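Local coordinates for protein purine nucleoside phosphorylase (Anopheles gambiae, PDB 2P4S) that catalyses the phosphate-dependent cleavage of inosine, guanosine and their 2'-deoxy forms to free purine base and pentose 1-phosphate in purine salvage, at residues A[312-315]-A[319-322]; A[90-95]-A[188-193]; A[212-217]-A[357-362]; A[133-138]-A[142-147]. One frame throughout, in Å; residues are numbered along the deposited sequence.

Two loops follow one another along the chain, each with a smaller one within it. The 90-95 segment opens contact 2, which closes at 188-193 and pins the first helix to helix 178-191; inside that span contact 4 folds 142-147 back on 133-138 beside the phosphate site. The two meet where Y90 OH packs on P142 CD. Contact 3 then opens at 212-217 and closes near the C terminus at 357-362, and the short helix-to-strand connection of contact 1 lies within its span. These two also touch: A322 O and I217 N probably hydrogen-bond across neighbouring strands, while F321 packs on L216 and F359. Together they fasten helices on either side of the central sheet.

Contact 1: A[312-315]-A[319-322]; sequences TARH and TCFA
The thiol of C320 rises from the strand and meets the helix at two neighbouring places, the methyl of A313 and the aliphatic part of R314. A313 and C320 point at each other's segments and meet with A313 CB 3.5 Å from C320 SG. R314 starts off to one side, and its chain then bends in toward the strand. The bend at chi2 (-49°) lays the methylene beside the sulfur, R314 CD being its closest atom at 3.7 Å from C320 SG, and the one at chi3 (-77°) turns the guanidinium toward the beginning of the strand. There R314 NH1 passes 4.2 Å from T319 CA, obliquely, and hydrogen-bonds to the carbonyl oxygen of M318 in the turn between the segments.

Small residues suit this interface: alanine allows helix 307-315 to lie close to strand 319-329, and cysteine places a compact, polarisable sulfur against the helix. A313 also touches L196 of the parallel neighbouring strand and V185 of helix 178-191, whereas F321 packs on helix 253-265. Helices thus flank the sheet on both faces, as in an alpha/beta/alpha sandwich.

No hydrogen bond links the two segments directly. Their cohesion is dispersion around sulfur, while the arginine's polar end is anchored to the turn, so that one side chain serves both the apolar core and the connection's backbone.

Contact 2: A[90-95]-A[188-193]; sequences YTYDTL and MHLIGC
Helix 178-191, which sets L190 against Y92 and L95, ends in a Schellman motif whose shortest bond is G192 N to H189 O, 2.7 Å. A second one, C193 N to M188 O at 2.9 Å, completes the cap. G192 takes a positive phi of 108°, where a side chain would be jammed against the preceding carbonyl oxygen, which is why glycine stands here.

Within this last turn, L190 points toward helix 92-105, and chi2 near 180° sets CD1 anti to CA, spreading the two methyls to different targets. L190 CD1 presses on the backbone of L95, 3.5 Å from L95 C, and touches its CB as well. L190 CD2 goes instead to the far end of the Y92 ring, 3.8 Å from Y92 CE1 and obliquely placed. CG anti to the backbone N (chi1 -173°) carries that ring toward L190; it also makes a cation-pi contact with R239 and meets F240. L190 packs on Q96 and A99 too, as part of the seam joining the N-terminal helix 92-105 to helix 178-191.

Leucine's branching therefore lets one residue grip a helix backbone and an aromatic ring together. The contact is dispersive: no hydrogen bond crosses it, and the Schellman bonds end the helix beside it.

Contact 3: A[212-217]-A[357-362]; sequences GDIMLI and GEFVSR
F359 drives its ring from helix 353-370 toward L216 and I214 of strand 214-221, and the fit is closer to one than to the other. With CG anti to the backbone N (chi1 180°), the phenyl stands off the helix and reaches the strand with its tip: F359 CZ lies 3.9 Å from L216 CD2, the methyl sitting at the ring edge near its plane. I214 approaches obliquely and less closely, its CG2 4.4 Å from F359 CE2. A ring is long enough to bridge backbones whose nearest CA atoms, those of I214 and F359, are 10.2 Å apart. F323 meets the phenyl edge-to-face, and A259 and I262 of helix 253-265 pack on it, so it is thoroughly buried.

The flank of the helix next to helix 253-265 is quite different. There E358 and R362, one turn apart and partly exposed, form a salt bridge, R362 NE to E358 OE2 at 2.6 Å. The bond is nearly straight (163°), lies in the guanidinium plane and uses the anti lone pair of the carboxylate; R362 NH2 adds a weak one. R362 NH1 hydrogen-bonds to Q265 OE1.

The helix is thus amphipathic: hydrophobic burial fixes it on the sheet, while the ion pair links one turn to the next and R362 reaches helix 253-265, away from the strand.

Contact 4: A[133-138]-A[142-147]; sequences FDYETI and PVSTVA
Y135 and V143 bring the two backbones to 5.7 Å between CA atoms without any hydrogen bond between the segments, as the chain leaves strand 130-134, turns through helical angles at 135-137 and doubles back. The turn is tied at D134 O, which accepts from both T137 N and T137 OG1, the latter at 3.0 Å and in the carbonyl plane.

The side chain of Y135 points at the returning segment. Its CB rests 3.4 Å from P142 O, and the ring runs on so that S144 OG stands at its edge, in plane, 3.5 Å from Y135 CE2. Both hydroxyls are engaged beyond the contact: Y135 OH with the carbonyl oxygen of G168, S144 OG with that of R169. E136 starts in the other direction, but a bend at chi2 (72°) folds it across V143 at about a right angle, leaving E136 OE2 3.6 Å from V143 CG1. A water joins the halves, accepting from S144 N at 2.8 Å and giving a longer bond to E136 OE2 at 3.3 Å.

Tyrosine suits its place by combining a flat apolar body, which also meets F141 and F170, with a polar end for the carbonyl of G168; serine is small enough to sit at the ring edge and still reach a backbone. S144 packs on F170 and H149, which with R169 bind phosphate. The contact is therefore second-shell: its hydroxyls bond to the carbonyls of G168 and of R169, the second itself a phosphate ligand, consistent with positioning that loop.

Contact 1: A[312-315]-A[319-322]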
loop_
_atom_site.group_PDB
_atom_site.type_symbol
_atom_site.label_atom_id
_atom_site.label_comp_id
_atom_site.label_asym_id
_atom_site.label_seq_id
_atom_site.Cartn_x
_atom_site.Cartn_y
_atom_site.Cartn_z
ATOM N N THR A 312 -1.928 1.482 17.936
ATOM C CA THR A 312 -2.458 2.539 18.817
ATOM C C THR A 312 -2.273 2.193 20.306
ATOM O O THR A 312 -1.910 3.039 21.093
ATOM C CB THR A 312 -3.939 2.791 18.484
ATOM O OG1 THR A 312 -4.048 3.115 17.077
ATOM C CG2 THR A 312 -4.494 3.916 19.337
ATOM N N ALA A 313 -2.535 0.948 20.685
ATOM C CA ALA A 313 -2.346 0.491 22.057
ATOM C C ALA A 313 -0.893 0.641 22.503
ATOM O O ALA A 313 -0.616 1.140 23.580
ATOM C CB ALA A 313 -2.782 -0.935 22.206
ATOM N N ARG A 314 0.032 0.222 21.654
ATOM C CA ARG A 314 1.465 0.256 21.958
ATOM C C ARG A 314 1.911 1.683 22.080
ATOM O O ARG A 314 2.685 2.006 22.945
ATOM C CB ARG A 314 2.277 -0.453 20.839
ATOM C CG ARG A 314 2.085 -1.965 20.854
ATOM C CD ARG A 314 2.277 -2.525 22.298
ATOM N NE ARG A 314 3.695 -2.594 22.615
ATOM C CZ ARG A 314 4.221 -2.552 23.839
ATOM N NH1 ARG A 314 3.430 -2.415 24.911
ATOM N NH2 ARG A 314 5.561 -2.629 23.975
ATOM N N HIS A 315 1.398 2.537 21.202
ATOM C CA HIS A 315 1.677 3.973 21.245
ATOM C C HIS A 315 1.401 4.601 22.616
ATOM O O HIS A 315 2.219 5.352 23.088
ATOM C CB HIS A 315 0.916 4.733 20.137
ATOM C CG HIS A 315 1.276 6.200 20.058
ATOM N ND1 HIS A 315 0.366 7.207 20.279
ATOM C CD2 HIS A 315 2.460 6.817 19.827
ATOM C CE1 HIS A 315 0.964 8.375 20.175
ATOM N NE2 HIS A 315 2.234 8.166 19.886
ATOM N N THR A 319 -0.122 -2.852 27.380
ATOM C CA THR A 319 0.314 -4.238 27.142
ATOM C C THR A 319 -0.739 -4.936 26.287
ATOM O O THR A 319 -1.921 -4.781 26.552
ATOM C CB THR A 319 0.550 -5.002 28.466
ATOM O OG1 THR A 319 1.572 -4.305 29.184
ATOM C CG2 THR A 319 1.023 -6.449 28.225
ATOM N N CYS A 320 -0.293 -5.677 25.266
ATOM C CA CYS A 320 -1.176 -6.276 24.266
ATOM C C CYS A 320 -1.065 -7.790 24.193
ATOM O O CYS A 320 0.045 -8.343 24.252
ATOM C CB CYS A 320 -0.872 -5.714 22.873
ATOM S SG CYS A 320 -1.091 -3.923 22.706
ATOM N N PHE A 321 -2.236 -8.428 24.083
ATOM C CA PHE A 321 -2.380 -9.842 23.852
ATOM C C PHE A 321 -3.412 -9.924 22.717
ATOM O O PHE A 321 -4.384 -9.162 22.696
ATOM C CB PHE A 321 -2.905 -10.571 25.111
ATOM C CG PHE A 321 -3.215 -12.018 24.870
ATOM C CD1 PHE A 321 -4.540 -12.469 24.833
ATOM C CD2 PHE A 321 -2.173 -12.943 24.603
ATOM C CE1 PHE A 321 -4.845 -13.797 24.545
ATOM C CE2 PHE A 321 -2.454 -14.301 24.319
ATOM C CZ PHE A 321 -3.786 -14.740 24.306
ATOM N N ALA A 322 -3.184 -10.802 21.751
ATOM C CA ALA A 322 -4.126 -10.957 20.648
ATOM C C ALA A 322 -4.130 -12.366 20.077
ATOM O O ALA A 322 -3.103 -13.035 20.082
ATOM C CB ALA A 322 -3.805 -9.938 19.533
#

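Contact 2: A[90-95]-A[188-193]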
loop_
_atom_site.group_PDB
_atom_site.type_symbol
_atom_site.label_atom_id
_atom_site.label_comp_id
_atom_site.label_asym_id
_atom_site.label_seq_id
_atom_site.Cartn_x
_atom_site.Cartn_y
_atom_site.Cartn_z
ATOM N N TYR A 90 -10.057 13.170 15.299
ATOM C CA TYR A 90 -10.087 12.789 16.755
ATOM C C TYR A 90 -8.909 13.380 17.515
ATOM O O TYR A 90 -7.805 12.826 17.514
ATOM C CB TYR A 90 -10.127 11.251 16.973
ATOM C CG TYR A 90 -11.449 10.612 16.610
ATOM C CD1 TYR A 90 -12.581 10.830 17.400
ATOM C CD2 TYR A 90 -11.580 9.817 15.455
ATOM C CE1 TYR A 90 -13.824 10.282 17.056
ATOM C CE2 TYR A 90 -12.818 9.249 15.095
ATOM C CZ TYR A 90 -13.940 9.476 15.919
ATOM O OH TYR A 90 -15.183 8.941 15.605
ATOM N N THR A 91 -9.158 14.499 18.187
ATOM C CA THR A 91 -8.178 15.105 19.071
ATOM C C THR A 91 -8.183 14.492 20.502
ATOM O O THR A 91 -9.150 13.837 20.911
ATOM C CB THR A 91 -8.402 16.639 19.127
ATOM O OG1 THR A 91 -7.406 17.224 19.970
ATOM C CG2 THR A 91 -9.773 16.987 19.705
ATOM N N TYR A 92 -7.114 14.728 21.264
ATOM C CA TYR A 92 -7.074 14.344 22.688
ATOM C C TYR A 92 -8.313 14.788 23.489
ATOM O O TYR A 92 -8.910 14.004 24.241
ATOM C CB TYR A 92 -5.824 14.901 23.358
ATOM C CG TYR A 92 -5.613 14.422 24.775
ATOM C CD1 TYR A 92 -4.880 13.258 25.029
ATOM C CD2 TYR A 92 -6.122 15.146 25.870
ATOM C CE1 TYR A 92 -4.664 12.814 26.336
ATOM C CE2 TYR A 92 -5.911 14.712 27.177
ATOM C CZ TYR A 92 -5.184 13.546 27.398
ATOM O OH TYR A 92 -4.955 13.105 28.675
ATOM N N ASP A 93 -8.694 16.048 23.303
ATOM C CA ASP A 93 -9.819 16.639 24.016
ATOM C C ASP A 93 -11.142 15.974 23.708
ATOM O O ASP A 93 -11.904 15.694 24.617
ATOM C CB ASP A 93 -9.861 18.157 23.780
ATOM C CG ASP A 93 -8.745 18.878 24.537
ATOM O OD1 ASP A 93 -8.547 18.555 25.737
ATOM O OD2 ASP A 93 -8.054 19.743 23.943
ATOM N N THR A 94 -11.408 15.716 22.434
ATOM C CA THR A 94 -12.575 14.953 22.037
ATOM C C THR A 94 -12.570 13.558 22.661
ATOM O O THR A 94 -13.602 13.095 23.120
ATOM C CB THR A 94 -12.657 14.815 20.507
ATOM O OG1 THR A 94 -12.735 16.113 19.926
ATOM C CG2 THR A 94 -13.869 13.978 20.068
ATOM N N LEU A 95 -11.408 12.902 22.665
ATOM C CA LEU A 95 -11.274 11.538 23.195
ATOM C C LEU A 95 -11.532 11.528 24.697
ATOM O O LEU A 95 -12.242 10.658 25.210
ATOM C CB LEU A 95 -9.892 10.925 22.829
ATOM C CG LEU A 95 -9.743 10.660 21.313
ATOM C CD1 LEU A 95 -8.333 10.328 20.880
ATOM C CD2 LEU A 95 -10.706 9.557 20.868
ATOM N N MET A 188 -10.203 3.567 25.770
ATOM C CA MET A 188 -9.824 2.568 26.776
ATOM C C MET A 188 -8.644 3.040 27.660
ATOM O O MET A 188 -8.707 2.964 28.879
ATOM C CB MET A 188 -9.494 1.219 26.124
ATOM C CG MET A 188 -10.664 0.444 25.516
ATOM S SD MET A 188 -10.057 -0.950 24.485
ATOM C CE MET A 188 -11.605 -1.786 24.189
ATOM N N HIS A 189 -7.591 3.556 27.052
ATOM C CA HIS A 189 -6.447 4.082 27.775
ATOM C C HIS A 189 -6.862 5.246 28.708
ATOM O O HIS A 189 -6.538 5.256 29.910
ATOM C CB HIS A 189 -5.409 4.542 26.744
ATOM C CG HIS A 189 -4.316 5.404 27.296
ATOM N ND1 HIS A 189 -3.364 4.936 28.181
ATOM C CD2 HIS A 189 -3.980 6.691 27.022
ATOM C CE1 HIS A 189 -2.520 5.916 28.463
ATOM N NE2 HIS A 189 -2.867 6.988 27.764
ATOM N N LEU A 190 -7.567 6.231 28.150
ATOM C CA LEU A 190 -7.991 7.394 28.919
ATOM C C LEU A 190 -8.858 6.997 30.123
ATOM O O LEU A 190 -8.765 7.594 31.174
ATOM C CB LEU A 190 -8.722 8.383 28.023
ATOM C CG LEU A 190 -7.868 9.134 27.011
ATOM C CD1 LEU A 190 -8.774 10.083 26.209
ATOM C CD2 LEU A 190 -6.691 9.879 27.692
ATOM N N ILE A 191 -9.680 5.966 29.951
ATOM C CA ILE A 191 -10.435 5.345 31.038
ATOM C C ILE A 191 -9.568 4.600 32.077
ATOM O O ILE A 191 -10.049 4.325 33.169
ATOM C CB ILE A 191 -11.503 4.413 30.428
ATOM C CG1 ILE A 191 -12.649 5.272 29.837
ATOM C CG2 ILE A 191 -11.969 3.286 31.402
ATOM C CD1 ILE A 191 -13.598 4.485 28.964
ATOM N N GLY A 192 -8.317 4.259 31.726
ATOM C CA GLY A 192 -7.423 3.538 32.598
ATOM C C GLY A 192 -7.113 2.083 32.268
ATOM O O GLY A 192 -6.462 1.436 33.058
ATOM N N CYS A 193 -7.579 1.539 31.136
ATOM C CA CYS A 193 -7.096 0.214 30.675
ATOM C C CYS A 193 -5.585 0.220 30.451
ATOM O O CYS A 193 -5.051 1.112 29.749
ATOM C CB CYS A 193 -7.806 -0.253 29.405
ATOM S SG CYS A 193 -9.576 -0.464 29.583
#

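Contact 3: A[212-217]-A[357-362]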
loop_
_atom_site.group_PDB
_atom_site.type_symbol
_atom_site.label_atom_id
_atom_site.label_comp_id
_atom_site.label_asym_id
_atom_site.label_seq_id
_atom_site.Cartn_x
_atom_site.Cartn_y
_atom_site.Cartn_z
ATOM N N GLY A 212 -11.210 -23.618 13.411
ATOM C CA GLY A 212 -11.509 -23.757 14.829
ATOM C C GLY A 212 -10.273 -23.623 15.719
ATOM O O GLY A 212 -10.407 -23.488 16.927
ATOM N N ASP A 213 -9.070 -23.654 15.144
ATOM C CA ASP A 213 -7.852 -23.392 15.922
ATOM C C ASP A 213 -7.854 -21.949 16.342
ATOM O O ASP A 213 -8.433 -21.072 15.655
ATOM C CB ASP A 213 -6.582 -23.621 15.054
ATOM C CG ASP A 213 -6.285 -25.117 14.772
ATOM O OD1 ASP A 213 -7.005 -26.021 15.273
ATOM O OD2 ASP A 213 -5.329 -25.397 14.013
ATOM N N ILE A 214 -7.161 -21.683 17.456
ATOM C CA ILE A 214 -6.834 -20.339 17.877
ATOM C C ILE A 214 -5.343 -20.144 17.635
ATOM O O ILE A 214 -4.513 -20.893 18.172
ATOM C CB ILE A 214 -7.176 -20.172 19.354
ATOM C CG1 ILE A 214 -8.700 -20.275 19.545
ATOM C CG2 ILE A 214 -6.562 -18.897 19.963
ATOM C CD1 ILE A 214 -9.094 -20.423 21.016
ATOM N N MET A 215 -5.009 -19.165 16.813
ATOM C CA MET A 215 -3.639 -18.741 16.661
ATOM C C MET A 215 -3.338 -17.534 17.525
ATOM O O MET A 215 -3.823 -16.446 17.227
ATOM C CB MET A 215 -3.330 -18.387 15.208
ATOM C CG MET A 215 -1.817 -18.229 14.955
ATOM S SD MET A 215 -1.465 -17.274 13.502
ATOM C CE MET A 215 -1.916 -15.593 14.025
ATOM N N LEU A 216 -2.497 -17.709 18.554
ATOM C CA LEU A 216 -1.859 -16.559 19.214
ATOM C C LEU A 216 -1.096 -15.754 18.182
ATOM O O LEU A 216 -0.356 -16.287 17.367
ATOM C CB LEU A 216 -0.876 -16.956 20.317
ATOM C CG LEU A 216 -1.438 -17.972 21.324
ATOM C CD1 LEU A 216 -0.379 -18.448 22.288
ATOM C CD2 LEU A 216 -2.728 -17.450 22.035
ATOM N N ILE A 217 -1.261 -14.446 18.253
ATOM C CA ILE A 217 -0.507 -13.574 17.396
ATOM C C ILE A 217 0.799 -13.292 18.105
ATOM O O ILE A 217 0.832 -12.747 19.215
ATOM C CB ILE A 217 -1.310 -12.306 16.995
ATOM C CG1 ILE A 217 -2.671 -12.727 16.404
ATOM C CG2 ILE A 217 -0.455 -11.413 16.035
ATOM C CD1 ILE A 217 -3.619 -11.546 15.977
ATOM N N GLY A 357 -14.727 -18.205 25.829
ATOM C CA GLY A 357 -14.994 -17.439 27.065
ATOM C C GLY A 357 -14.100 -17.874 28.217
ATOM O O GLY A 357 -13.497 -17.046 28.902
ATOM N N GLU A 358 -13.997 -19.184 28.404
ATOM C CA GLU A 358 -13.107 -19.771 29.409
ATOM C C GLU A 358 -11.656 -19.360 29.183
ATOM O O GLU A 358 -10.967 -18.929 30.117
ATOM C CB GLU A 358 -13.248 -21.289 29.386
ATOM C CG GLU A 358 -12.554 -22.003 30.552
ATOM C CD GLU A 358 -13.055 -21.547 31.949
ATOM O OE1 GLU A 358 -14.301 -21.431 32.147
ATOM O OE2 GLU A 358 -12.201 -21.296 32.843
ATOM N N PHE A 359 -11.211 -19.460 27.927
ATOM C CA PHE A 359 -9.840 -19.063 27.501
ATOM C C PHE A 359 -9.567 -17.606 27.805
ATOM O O PHE A 359 -8.609 -17.266 28.497
ATOM C CB PHE A 359 -9.624 -19.410 25.988
ATOM C CG PHE A 359 -8.247 -19.043 25.441
ATOM C CD1 PHE A 359 -7.127 -19.857 25.695
ATOM C CD2 PHE A 359 -8.077 -17.899 24.669
ATOM C CE1 PHE A 359 -5.861 -19.533 25.176
ATOM C CE2 PHE A 359 -6.803 -17.575 24.125
ATOM C CZ PHE A 359 -5.696 -18.391 24.390
ATOM N N VAL A 360 -10.434 -16.727 27.324
ATOM C CA VAL A 360 -10.241 -15.296 27.572
ATOM C C VAL A 360 -10.324 -14.912 29.074
ATOM O O VAL A 360 -9.565 -14.070 29.573
ATOM C CB VAL A 360 -11.188 -14.428 26.705
ATOM C CG1 VAL A 360 -11.150 -12.932 27.151
ATOM C CG2 VAL A 360 -10.769 -14.550 25.221
ATOM N N SER A 361 -11.263 -15.539 29.756
ATOM C CA SER A 361 -11.480 -15.359 31.186
ATOM C C SER A 361 -10.254 -15.740 32.040
ATOM O O SER A 361 -9.859 -15.013 32.962
ATOM C CB SER A 361 -12.722 -16.188 31.547
ATOM O OG SER A 361 -12.964 -16.106 32.906
ATOM N N ARG A 362 -9.608 -16.851 31.697
ATOM C CA ARG A 362 -8.320 -17.214 32.310
ATOM C C ARG A 362 -7.142 -16.283 32.016
ATOM O O ARG A 362 -6.336 -16.054 32.917
ATOM C CB ARG A 362 -7.986 -18.660 32.022
ATOM C CG ARG A 362 -9.008 -19.555 32.628
ATOM C CD ARG A 362 -8.572 -20.967 32.747
ATOM N NE ARG A 362 -9.685 -21.783 33.251
ATOM C CZ ARG A 362 -9.543 -22.966 33.848
ATOM N NH1 ARG A 362 -8.328 -23.497 33.997
ATOM N NH2 ARG A 362 -10.619 -23.636 34.264
#

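Contact 4: A[133-138]-A[142-147]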
loop_
_atom_site.group_PDB
_atom_site.type_symbol
_atom_site.label_atom_id
_atom_site.label_comp_id
_atom_site.label_asym_id
_atom_site.label_seq_id
_atom_site.Cartn_x
_atom_site.Cartn_y
_atom_site.Cartn_z
ATOM N N PHE A 133 -23.516 0.131 26.485
ATOM C CA PHE A 133 -23.747 1.334 25.679
ATOM C C PHE A 133 -23.792 1.023 24.194
ATOM O O PHE A 133 -22.751 0.707 23.621
ATOM C CB PHE A 133 -22.656 2.388 25.880
ATOM C CG PHE A 133 -22.471 2.829 27.286
ATOM C CD1 PHE A 133 -23.076 4.009 27.741
ATOM C CD2 PHE A 133 -21.669 2.087 28.164
ATOM C CE1 PHE A 133 -22.887 4.436 29.054
ATOM C CE2 PHE A 133 -21.482 2.488 29.485
ATOM C CZ PHE A 133 -22.096 3.665 29.940
ATOM N N ASP A 134 -24.966 1.141 23.565
ATOM C CA ASP A 134 -25.028 1.052 22.111
ATOM C C ASP A 134 -24.092 2.083 21.523
ATOM O O ASP A 134 -24.029 3.203 22.033
ATOM C CB ASP A 134 -26.457 1.254 21.603
ATOM C CG ASP A 134 -27.324 0.033 21.839
ATOM O OD1 ASP A 134 -26.822 -0.916 22.491
ATOM O OD2 ASP A 134 -28.501 0.012 21.392
ATOM N N TYR A 135 -23.330 1.701 20.483
ATOM C CA TYR A 135 -22.398 2.641 19.811
ATOM C C TYR A 135 -23.085 3.890 19.306
ATOM O O TYR A 135 -22.485 4.951 19.315
ATOM C CB TYR A 135 -21.618 2.003 18.649
ATOM C CG TYR A 135 -20.611 0.910 19.051
ATOM C CD1 TYR A 135 -20.148 0.785 20.392
ATOM C CD2 TYR A 135 -20.115 0.011 18.088
ATOM C CE1 TYR A 135 -19.221 -0.216 20.755
ATOM C CE2 TYR A 135 -19.196 -0.993 18.429
ATOM C CZ TYR A 135 -18.768 -1.104 19.753
ATOM O OH TYR A 135 -17.904 -2.082 20.062
ATOM N N GLU A 136 -24.334 3.747 18.863
ATOM C CA GLU A 136 -25.182 4.866 18.388
ATOM C C GLU A 136 -25.309 6.034 19.388
ATOM O O GLU A 136 -25.409 7.183 18.979
ATOM C CB GLU A 136 -26.610 4.363 18.071
ATOM C CG GLU A 136 -26.750 3.564 16.775
ATOM C CD GLU A 136 -26.121 2.104 16.800
ATOM O OE1 GLU A 136 -25.851 1.500 17.889
ATOM O OE2 GLU A 136 -25.909 1.558 15.684
ATOM N N THR A 137 -25.288 5.710 20.683
ATOM C CA THR A 137 -25.482 6.656 21.768
ATOM C C THR A 137 -24.203 7.273 22.311
ATOM O O THR A 137 -24.251 8.233 23.068
ATOM C CB THR A 137 -26.229 6.011 22.948
ATOM O OG1 THR A 137 -25.303 5.289 23.778
ATOM C CG2 THR A 137 -27.322 5.098 22.487
ATOM N N ILE A 138 -23.044 6.731 21.943
ATOM C CA ILE A 138 -21.792 7.273 22.454
ATOM C C ILE A 138 -21.333 8.474 21.591
ATOM O O ILE A 138 -21.235 8.353 20.378
ATOM C CB ILE A 138 -20.665 6.196 22.571
ATOM C CG1 ILE A 138 -21.162 4.953 23.349
ATOM C CG2 ILE A 138 -19.408 6.808 23.247
ATOM C CD1 ILE A 138 -20.252 3.712 23.202
ATOM N N PRO A 142 -18.206 5.648 15.902
ATOM C CA PRO A 142 -18.626 4.955 14.693
ATOM C C PRO A 142 -19.615 3.864 15.063
ATOM O O PRO A 142 -19.763 3.504 16.237
ATOM C CB PRO A 142 -17.323 4.315 14.166
ATOM C CG PRO A 142 -16.206 4.968 14.885
ATOM C CD PRO A 142 -16.777 5.424 16.213
ATOM N N VAL A 143 -20.310 3.355 14.074
ATOM C CA VAL A 143 -21.200 2.233 14.285
ATOM C C VAL A 143 -20.692 1.015 13.507
ATOM O O VAL A 143 -20.059 1.151 12.452
ATOM C CB VAL A 143 -22.659 2.588 13.907
ATOM C CG1 VAL A 143 -23.196 3.804 14.805
ATOM C CG2 VAL A 143 -22.791 2.890 12.422
ATOM N N SER A 144 -20.987 -0.173 14.025
ATOM C CA SER A 144 -20.647 -1.452 13.347
ATOM C C SER A 144 -21.672 -1.789 12.275
ATOM O O SER A 144 -22.836 -1.913 12.579
ATOM C CB SER A 144 -20.580 -2.575 14.384
ATOM O OG SER A 144 -19.500 -2.344 15.257
ATOM N N THR A 145 -21.267 -1.922 11.015
ATOM C CA THR A 145 -22.245 -2.205 9.927
ATOM C C THR A 145 -22.173 -3.681 9.480
ATOM O O THR A 145 -22.956 -4.128 8.648
ATOM C CB THR A 145 -22.093 -1.251 8.708
ATOM O OG1 THR A 145 -20.855 -1.512 8.025
ATOM C CG2 THR A 145 -22.123 0.277 9.120
ATOM N N VAL A 146 -21.246 -4.436 10.075
ATOM C CA VAL A 146 -20.969 -5.830 9.687
ATOM C C VAL A 146 -21.868 -6.838 10.414
ATOM O O VAL A 146 -21.985 -6.794 11.632
ATOM C CB VAL A 146 -19.413 -6.140 9.767
ATOM C CG1 VAL A 146 -19.089 -7.577 9.376
ATOM C CG2 VAL A 146 -18.707 -5.207 8.821
ATOM N N ALA A 147 -22.518 -7.741 9.670
ATOM C CA ALA A 147 -23.339 -8.774 10.316
ATOM C C ALA A 147 -22.564 -9.455 11.460
ATOM O O ALA A 147 -21.393 -9.795 11.286
ATOM C CB ALA A 147 -23.829 -9.826 9.289
HETATM O O HOH W 1 -23.097 -0.155 15.826
#